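Local structure of 4-alpha-glucanotransferase (5B68) at residues F534-S539 with L595-E600; E578-L583 with D668-W673. The protein is an amylomaltase, a bacterial enzyme of the 4-alpha-glucanotransferase family built round a TIM-barrel-type core of parallel strands with a separate beta-sandwich domain. One frame throughout, in Å; residues are numbered along the deposited sequence.

Both contacts lie at the surface of the part of the chain that belongs to the 4-alpha-glucanotransferase family, with centres 26 Å apart and nearest atoms about 12 Å apart. Contact 1 sets the loop that follows barrel strand 528-531 against helix 587-607; contact 2 sets the residues that follow helix 572-579 against the loop between helices 650-654 and 694-702. Their chemistry differs with their place. On the side of a helix, a single tryptophan carries contact 1, meeting an imidazole in an offset stack and a backbone carbonyl at its rim. At the turn after a helix, contact 2 joins aliphatic groups, a methionine methyl and a tyrosine CB, packed partly on backbone carbonyls.

Contact 1: residues F534-S539 with L595-E600; sequences FEHSPS and LQWQAE
His536 and Trp597 form an offset stack at the surface, the histidine coming from the loop after strand 528-531 and the indole from helix 587-607. The imidazole and the six-membered ring of Trp597 have centroids 4.6 Å apart and planes inclined by 29°; the overlap is partial because CH2 of Trp597 meets the imidazole near its border. The stack rests largely on this one atom, which sits over one face of the imidazole and comes to 3.5 Å from CE1 of His536. The neighbouring CZ3 of Trp597 is 3.8 Å from the same CE1. With the CB of Trp597 already directed at the loop, a chi1 of 178° sets CG opposite the backbone N and carries the indole outward.

A second touch comes from the backbone. The carbonyl O of Glu535 lies at the edge of the indole, near its plane, 3.5 Å from CH2 of Trp597 and 3.6 Å from its CZ2. The far end of the six-membered ring is thus the close-packed part of the contact, met by an imidazole and by a carbonyl. Beyond it the interface thins: His536 is an exposed residue, and within the helical segment Trp597 alone touches the loop.

Trp597 NE1 also bonds to the same loop, donating to the carbonyl O of Trp533 just ahead of the segment. The carboxylate of Glu535 forms a salt bridge with Arg544 and accepts a hydrogen bond from Ile531 N.

Chemically, then, the loop is linked to the helix by the ring stack and by the bond from NE1 to Trp533, which probably fixes how the tryptophan is turned; the carbonyl of Glu535 at the indole edge is probably favourable toward the weakly electropositive C-H rim.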
loop_
_atom_site.group_PDB
_atom_site.type_symbol
_atom_site.label_atom_id
_atom_site.label_comp_id
_atom_site.label_asym_id
_atom_site.label_seq_id
_atom_site.Cartn_x
_atom_site.Cartn_y
_atom_site.Cartn_z
ATOM N N PHE A 534 2.380 -3.165 21.046
ATOM C CA PHE A 534 2.147 -1.708 21.170
ATOM C C PHE A 534 0.899 -1.309 21.874
ATOM O O PHE A 534 0.679 -0.120 22.081
ATOM C CB PHE A 534 2.146 -1.053 19.775
ATOM C CG PHE A 534 3.341 -1.380 18.943
ATOM C CD1 PHE A 534 4.608 -1.469 19.496
ATOM C CD2 PHE A 534 3.220 -1.522 17.560
ATOM C CE1 PHE A 534 5.719 -1.755 18.708
ATOM C CE2 PHE A 534 4.340 -1.799 16.749
ATOM C CZ PHE A 534 5.594 -1.903 17.328
ATOM N N GLU A 535 0.029 -2.237 22.276
ATOM C CA GLU A 535 -1.296 -1.842 22.696
ATOM C C GLU A 535 -1.377 -1.536 24.182
ATOM O O GLU A 535 -0.918 -2.357 24.999
ATOM C CB GLU A 535 -2.304 -2.960 22.423
ATOM C CG GLU A 535 -2.652 -3.231 20.947
ATOM C CD GLU A 535 -3.062 -1.978 20.170
ATOM O OE1 GLU A 535 -2.560 -1.779 19.022
ATOM O OE2 GLU A 535 -3.885 -1.241 20.728
ATOM N N HIS A 536 -2.000 -0.403 24.523
ATOM C CA HIS A 536 -2.120 0.067 25.880
ATOM C C HIS A 536 -3.569 0.111 26.107
ATOM O O HIS A 536 -4.348 0.279 25.154
ATOM C CB HIS A 536 -1.475 1.493 26.048
ATOM C CG HIS A 536 0.007 1.502 25.964
ATOM N ND1 HIS A 536 0.806 1.536 27.082
ATOM C CD2 HIS A 536 0.843 1.551 24.902
ATOM C CE1 HIS A 536 2.077 1.549 26.711
ATOM N NE2 HIS A 536 2.130 1.562 25.388
ATOM N N SER A 537 -3.974 -0.088 27.358
ATOM C CA SER A 537 -5.354 -0.047 27.725
ATOM C C SER A 537 -5.849 1.413 27.587
ATOM O O SER A 537 -5.184 2.315 28.057
ATOM C CB SER A 537 -5.472 -0.497 29.180
ATOM O OG SER A 537 -6.791 -0.587 29.638
ATOM N N PRO A 538 -6.993 1.636 26.946
ATOM C CA PRO A 538 -7.535 2.970 27.123
ATOM C C PRO A 538 -7.877 3.242 28.590
ATOM O O PRO A 538 -7.711 4.373 29.027
ATOM C CB PRO A 538 -8.800 2.946 26.292
ATOM C CG PRO A 538 -9.247 1.523 26.365
ATOM C CD PRO A 538 -7.991 0.705 26.395
ATOM N N SER A 539 -8.292 2.210 29.343
ATOM C CA SER A 539 -8.856 2.379 30.691
ATOM C C SER A 539 -7.868 2.429 31.898
ATOM O O SER A 539 -7.878 3.405 32.642
ATOM C CB SER A 539 -9.944 1.329 30.935
ATOM O OG SER A 539 -9.433 0.022 31.054
ATOM N N LEU A 595 11.483 -6.321 29.673
ATOM C CA LEU A 595 11.000 -7.395 30.589
ATOM C C LEU A 595 9.768 -7.010 31.368
ATOM O O LEU A 595 8.783 -7.799 31.476
ATOM C CB LEU A 595 12.086 -7.777 31.610
ATOM C CG LEU A 595 11.807 -9.071 32.405
ATOM C CD1 LEU A 595 11.848 -10.255 31.433
ATOM C CD2 LEU A 595 12.849 -9.262 33.501
ATOM N N GLN A 596 9.743 -5.781 31.895
ATOM C CA GLN A 596 8.603 -5.330 32.663
ATOM C C GLN A 596 7.310 -5.227 31.857
ATOM O O GLN A 596 6.221 -5.586 32.311
ATOM C CB GLN A 596 8.905 -3.951 33.327
ATOM C CG GLN A 596 7.781 -3.221 34.076
ATOM C CD GLN A 596 7.206 -3.941 35.279
ATOM O OE1 GLN A 596 6.024 -3.821 35.600
ATOM N NE2 GLN A 596 8.036 -4.649 35.963
ATOM N N TRP A 597 7.426 -4.641 30.676
ATOM C CA TRP A 597 6.271 -4.519 29.763
ATOM C C TRP A 597 5.761 -5.927 29.352
ATOM O O TRP A 597 4.552 -6.184 29.416
ATOM C CB TRP A 597 6.744 -3.744 28.514
ATOM C CG TRP A 597 5.694 -3.554 27.415
ATOM C CD1 TRP A 597 5.810 -3.919 26.112
ATOM C CD2 TRP A 597 4.423 -2.952 27.558
ATOM N NE1 TRP A 597 4.671 -3.593 25.433
ATOM C CE2 TRP A 597 3.798 -3.000 26.290
ATOM C CE3 TRP A 597 3.741 -2.363 28.636
ATOM C CZ2 TRP A 597 2.533 -2.495 26.067
ATOM C CZ3 TRP A 597 2.477 -1.828 28.413
ATOM C CH2 TRP A 597 1.896 -1.893 27.090
ATOM N N GLN A 598 6.685 -6.794 28.939
ATOM C CA GLN A 598 6.372 -8.228 28.636
ATOM C C GLN A 598 5.627 -8.894 29.811
ATOM O O GLN A 598 4.582 -9.543 29.640
ATOM C CB GLN A 598 7.605 -9.000 28.253
ATOM C CG GLN A 598 8.141 -8.620 26.877
ATOM C CD GLN A 598 9.111 -9.586 26.277
ATOM O OE1 GLN A 598 9.060 -10.807 26.486
ATOM N NE2 GLN A 598 10.027 -9.053 25.480
ATOM N N ALA A 599 6.088 -8.636 31.020
ATOM C CA ALA A 599 5.483 -9.273 32.188
ATOM C C ALA A 599 4.106 -8.849 32.346
ATOM O O ALA A 599 3.206 -9.654 32.578
ATOM C CB ALA A 599 6.310 -8.958 33.472
ATOM N N GLU A 600 3.885 -7.547 32.206
ATOM C CA GLU A 600 2.572 -6.987 32.312
ATOM C C GLU A 600 1.607 -7.577 31.270
ATOM O O GLU A 600 0.395 -7.793 31.565
ATOM C CB GLU A 600 2.630 -5.442 32.189
ATOM C CG GLU A 600 3.086 -4.752 33.482
ATOM C CD GLU A 600 3.249 -3.243 33.336
ATOM O OE1 GLU A 600 2.256 -2.605 32.968
ATOM O OE2 GLU A 600 4.346 -2.728 33.651
#

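Contact 2: residues E578-L583 with D668-W673; sequences ERLGVL and DMYPNW
Leu580, Val582, Met669 and Tyr670 make a small apolar surface contact where the chain leaves helix 572-579 and meets the loop between helices 650-654 and 694-702. The helix ends in a Schellman motif: Gly581, with positive phi, is the first residue to leave helical geometry, and its N bonds back to O of Glu578. Leu580 and Val582 flank that glycine in sequence, and the CB atoms of both point toward the loop.

The two branches of Leu580 part company. CD2 presses on the backbone, 3.2 Å from the carbonyl O of Met669, while CD1 reaches CB of Tyr670 at 3.9 Å, approaching the aromatic ring obliquely. Met669 answers with its terminal methyl. A bend at the last torsion (chi3 71°) turns CE toward the helix end, where it packs tightly, 3.5 Å from CG2 of Val582 and 3.6 Å from the carbonyl O of Leu580.

CD of Pro671, the next residue, lies over one face of the Tyr670 phenol ring, nearer its border than its centre, and the hydroxyl is hydrogen-bonded to the carbonyl O of Ala659. Val582 also rests on Tyr418 of another loop. Tyr670 touches Leu576, so the loop meets helix 572-579 itself as well as the turn that leads on to helix 587-607, the next in the chain.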
loop_
_atom_site.group_PDB
_atom_site.type_symbol
_atom_site.label_atom_id
_atom_site.label_comp_id
_atom_site.label_asym_id
_atom_site.label_seq_id
_atom_site.Cartn_x
_atom_site.Cartn_y
_atom_site.Cartn_z
ATOM N N GLU A 578 21.092 -2.417 19.251
ATOM C CA GLU A 578 22.411 -2.186 19.849
ATOM C C GLU A 578 23.581 -2.561 18.957
ATOM O O GLU A 578 24.536 -1.794 18.833
ATOM C CB GLU A 578 22.519 -2.922 21.205
ATOM C CG GLU A 578 23.831 -2.713 21.962
ATOM C CD GLU A 578 24.295 -1.244 22.066
ATOM O OE1 GLU A 578 25.505 -1.032 22.322
ATOM O OE2 GLU A 578 23.474 -0.301 21.917
ATOM N N ARG A 579 23.513 -3.719 18.305
ATOM C CA ARG A 579 24.616 -4.143 17.479
ATOM C C ARG A 579 24.692 -3.365 16.182
ATOM O O ARG A 579 25.756 -3.288 15.597
ATOM C CB ARG A 579 24.656 -5.658 17.253
ATOM C CG ARG A 579 23.608 -6.276 16.351
ATOM C CD ARG A 579 23.828 -7.774 16.405
ATOM N NE ARG A 579 22.842 -8.587 15.707
ATOM C CZ ARG A 579 21.855 -9.295 16.285
ATOM N NH1 ARG A 579 21.636 -9.317 17.611
ATOM N NH2 ARG A 579 21.055 -10.008 15.499
ATOM N N LEU A 580 23.592 -2.759 15.746
ATOM C CA LEU A 580 23.669 -1.910 14.579
ATOM C C LEU A 580 24.016 -0.477 14.983
ATOM O O LEU A 580 24.225 0.350 14.104
ATOM C CB LEU A 580 22.379 -1.975 13.768
ATOM C CG LEU A 580 21.950 -3.376 13.329
ATOM C CD1 LEU A 580 20.572 -3.284 12.659
ATOM C CD2 LEU A 580 22.966 -4.118 12.453
ATOM N N GLY A 581 24.112 -0.187 16.286
ATOM C CA GLY A 581 24.463 1.156 16.770
ATOM C C GLY A 581 23.332 2.167 16.627
ATOM O O GLY A 581 23.567 3.371 16.518
ATOM N N VAL A 582 22.108 1.648 16.652
ATOM C CA VAL A 582 20.863 2.369 16.411
ATOM C C VAL A 582 20.028 2.451 17.692
ATOM O O VAL A 582 18.951 3.052 17.726
ATOM C CB VAL A 582 20.135 1.641 15.254
ATOM C CG1 VAL A 582 18.623 1.829 15.250
ATOM C CG2 VAL A 582 20.790 2.057 13.936
ATOM N N LEU A 583 20.523 1.823 18.747
ATOM C CA LEU A 583 20.079 2.095 20.098
ATOM C C LEU A 583 21.082 3.166 20.538
ATOM O O LEU A 583 22.294 3.032 20.252
ATOM C CB LEU A 583 20.228 0.822 20.954
ATOM C CG LEU A 583 19.220 0.409 22.022
ATOM C CD1 LEU A 583 19.956 -0.326 23.134
ATOM C CD2 LEU A 583 18.448 1.589 22.568
ATOM N N ASP A 668 23.223 -1.284 4.055
ATOM C CA ASP A 668 24.599 -1.611 4.474
ATOM C C ASP A 668 24.689 -1.937 5.988
ATOM O O ASP A 668 25.712 -2.389 6.461
ATOM C CB ASP A 668 25.558 -0.440 4.171
ATOM C CG ASP A 668 25.094 0.870 4.813
ATOM O OD1 ASP A 668 23.921 0.951 5.326
ATOM O OD2 ASP A 668 25.889 1.828 4.761
ATOM N N MET A 669 23.646 -1.670 6.743
ATOM C CA MET A 669 23.632 -1.987 8.162
ATOM C C MET A 669 23.080 -3.407 8.489
ATOM O O MET A 669 23.588 -4.098 9.350
ATOM C CB MET A 669 22.848 -0.897 8.878
ATOM C CG MET A 669 23.361 0.528 8.600
ATOM S SD MET A 669 22.251 1.739 9.302
ATOM C CE MET A 669 22.625 1.442 11.033
ATOM N N TYR A 670 22.038 -3.825 7.787
ATOM C CA TYR A 670 21.335 -5.093 8.073
ATOM C C TYR A 670 20.677 -5.494 6.772
ATOM O O TYR A 670 20.203 -4.596 6.048
ATOM C CB TYR A 670 20.276 -4.849 9.138
ATOM C CG TYR A 670 19.561 -6.119 9.586
ATOM C CD1 TYR A 670 20.152 -6.972 10.483
ATOM C CD2 TYR A 670 18.281 -6.420 9.127
ATOM C CE1 TYR A 670 19.492 -8.134 10.932
ATOM C CE2 TYR A 670 17.607 -7.569 9.558
ATOM C CZ TYR A 670 18.232 -8.436 10.466
ATOM O OH TYR A 670 17.590 -9.625 10.893
ATOM N N PRO A 671 20.549 -6.776 6.471
ATOM C CA PRO A 671 19.970 -7.143 5.180
ATOM C C PRO A 671 18.443 -7.114 5.174
ATOM O O PRO A 671 17.807 -8.131 4.983
ATOM C CB PRO A 671 20.477 -8.567 4.952
ATOM C CG PRO A 671 21.264 -8.941 6.153
ATOM C CD PRO A 671 20.984 -7.952 7.222
ATOM N N ASN A 672 17.870 -5.926 5.304
ATOM C CA ASN A 672 16.436 -5.786 5.359
ATOM C C ASN A 672 15.851 -6.378 4.097
ATOM O O ASN A 672 16.414 -6.252 3.026
ATOM C CB ASN A 672 16.033 -4.312 5.451
ATOM C CG ASN A 672 16.544 -3.641 6.701
ATOM O OD1 ASN A 672 16.326 -4.115 7.793
ATOM N ND2 ASN A 672 17.222 -2.523 6.535
ATOM N N TRP A 673 14.756 -7.100 4.269
ATOM C CA TRP A 673 13.977 -7.636 3.176
ATOM C C TRP A 673 14.646 -8.804 2.473
ATOM O O TRP A 673 14.228 -9.202 1.420
ATOM C CB TRP A 673 13.624 -6.547 2.183
ATOM C CG TRP A 673 13.159 -5.299 2.817
ATOM C CD1 TRP A 673 13.797 -4.109 2.825
ATOM C CD2 TRP A 673 11.945 -5.105 3.540
ATOM N NE1 TRP A 673 13.068 -3.188 3.500
ATOM C CE2 TRP A 673 11.925 -3.776 3.958
ATOM C CE3 TRP A 673 10.875 -5.935 3.884
ATOM C CZ2 TRP A 673 10.892 -3.249 4.699
ATOM C CZ3 TRP A 673 9.851 -5.404 4.613
ATOM C CH2 TRP A 673 9.863 -4.076 5.015
#